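Local coordinates for 5-formaminoimidazole-4-carboxamide-1-(beta)-D-ribofuranosyl 5'-monophosphate synthetase (Methanocaldococcus jannaschii, PDB 2R7L), which catalyses the ATP- and formate-dependent formylation of the purine intermediate AICAR to FAICAR, without folates, as a homohexamer built from two trimers, at residues L268-V271 and F272-D276. Residues are numbered along the deposited sequence; the frame is centred on the assembly and turned at random.
Sequences LPQV and FEMGD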
loop_
_atom_site.group_PDB
_atom_site.type_symbol
_atom_site.label_atom_id
_atom_site.label_comp_id
_atom_site.label_asym_id
_atom_site.label_seq_id
_atom_site.Cartn_x
_atom_site.Cartn_y
_atom_site.Cartn_z
ATOM N N LEU A 268 -24.500 5.006 16.664
ATOM C CA LEU A 268 -23.434 5.981 16.430
ATOM C C LEU A 268 -23.903 7.437 16.562
ATOM O O LEU A 268 -23.149 8.294 17.041
ATOM C CB LEU A 268 -22.749 5.720 15.088
ATOM C CG LEU A 268 -21.851 4.483 15.121
ATOM C CD1 LEU A 268 -21.352 4.152 13.729
ATOM C CD2 LEU A 268 -20.693 4.729 16.068
ATOM N N PRO A 269 -25.147 7.731 16.146
ATOM C CA PRO A 269 -25.628 9.088 16.414
ATOM C C PRO A 269 -25.576 9.436 17.900
ATOM O O PRO A 269 -25.216 10.558 18.257
ATOM C CB PRO A 269 -27.074 9.058 15.908
ATOM C CG PRO A 269 -27.080 7.983 14.858
ATOM C CD PRO A 269 -26.136 6.933 15.402
ATOM N N GLN A 270 -25.910 8.475 18.760
ATOM C CA GLN A 270 -25.795 8.673 20.203
ATOM C C GLN A 270 -24.332 8.825 20.604
ATOM O O GLN A 270 -23.984 9.710 21.384
ATOM C CB GLN A 270 -26.434 7.504 20.973
ATOM C CG GLN A 270 -26.556 7.760 22.470
ATOM C CD GLN A 270 -26.968 6.519 23.279
ATOM O OE1 GLN A 270 -26.649 6.416 24.463
ATOM N NE2 GLN A 270 -27.670 5.581 22.641
ATOM N N VAL A 271 -23.482 7.941 20.080
ATOM C CA VAL A 271 -22.042 7.989 20.345
ATOM C C VAL A 271 -21.465 9.358 19.987
ATOM O O VAL A 271 -20.739 9.968 20.781
ATOM C CB VAL A 271 -21.286 6.896 19.554
ATOM C CG1 VAL A 271 -19.787 7.130 19.616
ATOM C CG2 VAL A 271 -21.656 5.494 20.066
ATOM N N PHE A 272 -21.800 9.842 18.795
ATOM C CA PHE A 272 -21.285 11.131 18.324
ATOM C C PHE A 272 -21.857 12.292 19.137
ATOM O O PHE A 272 -21.120 13.202 19.536
ATOM C CB PHE A 272 -21.561 11.319 16.828
ATOM C CG PHE A 272 -20.505 10.719 15.932
ATOM C CD1 PHE A 272 -20.733 9.520 15.273
ATOM C CD2 PHE A 272 -19.282 11.352 15.757
ATOM C CE1 PHE A 272 -19.760 8.961 14.450
ATOM C CE2 PHE A 272 -18.303 10.799 14.944
ATOM C CZ PHE A 272 -18.544 9.607 14.285
ATOM N N GLU A 273 -23.166 12.254 19.393
ATOM C CA GLU A 273 -23.820 13.293 20.206
ATOM C C GLU A 273 -23.168 13.437 21.582
ATOM O O GLU A 273 -22.996 14.547 22.082
ATOM C CB GLU A 273 -25.318 13.010 20.355
ATOM C CG GLU A 273 -26.095 14.086 21.099
ATOM C CD GLU A 273 -26.231 15.376 20.303
ATOM O OE1 GLU A 273 -26.501 15.301 19.085
ATOM O OE2 GLU A 273 -26.076 16.467 20.893
ATOM N N MET A 274 -22.797 12.311 22.185
ATOM C CA MET A 274 -22.136 12.323 23.483
ATOM C C MET A 274 -20.805 13.035 23.400
ATOM O O MET A 274 -20.444 13.826 24.281
ATOM C CB MET A 274 -21.914 10.896 23.995
ATOM C CG MET A 274 -23.187 10.150 24.349
ATOM S SD MET A 274 -22.874 8.388 24.585
ATOM C CE MET A 274 -21.819 8.406 26.027
ATOM N N GLY A 275 -20.054 12.729 22.348
ATOM C CA GLY A 275 -18.777 13.402 22.107
ATOM C C GLY A 275 -18.978 14.888 21.850
ATOM O O GLY A 275 -18.267 15.724 22.399
ATOM N N ASP A 276 -19.970 15.221 21.034
ATOM C CA ASP A 276 -20.242 16.624 20.724
ATOM C C ASP A 276 -20.583 17.416 21.986
ATOM O O ASP A 276 -20.072 18.518 22.187
ATOM C CB ASP A 276 -21.358 16.740 19.680
ATOM C CG ASP A 276 -20.899 16.328 18.283
ATOM O OD1 ASP A 276 -19.679 16.138 18.098
ATOM O OD2 ASP A 276 -21.751 16.202 17.374
#
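Leu268 and Phe272 meet one turn apart on the same helix, where the backbone carbonyl of Leu268 is met by both the amide and the ring of Phe272. Phe272 N donates to Leu268 O at 2.7 Å, almost straight at 167°, while the aromatic ring turns its edge to the same oxygen, which lies near the ring plane, 3.2 Å from CD1 of Phe272. The apolar contact between the two side chains is looser, with Leu268 CB 4.3 Å from Phe272 CD1. Three further i to i+4 bonds follow: Glu273 N to Pro269 O, Met274 N to Gln270 O, and Gly275 N to Val271 O, the last stretched to 3.2 Å. Val271 O also accepts a hydrogen bond from Tyr211 OH, so this buried carbonyl has two partners. Met274 has CG anti to its carbonyl carbon (chi1 -68°), which lays the chain back along the preceding turn and puts CG 3.1 Å from Gln270 O; SD then passes the extended Gln270 side chain, 4.3 Å from its OE1. Hydrogen bonds to backbone atoms hold both ends of that amide, OE1 accepting from Leu306 N and NE2 donating to Leu304 O. Outside this shell, Leu268 and Phe272 rest on Leu222, and Val271 and Met274 on Leu306. A second subunit also packs here, its Leu30 against Leu268 and its Val53 against Phe272, while its Arg57 forms a salt bridge with Asp276. These features describe the opening turns of an alpha-helix, residues 268-285, that links strands 253-263 and 292-300 and packs on the five-stranded antiparallel sheet of the ATP-grasp fold, at a subunit interface of the hexamer.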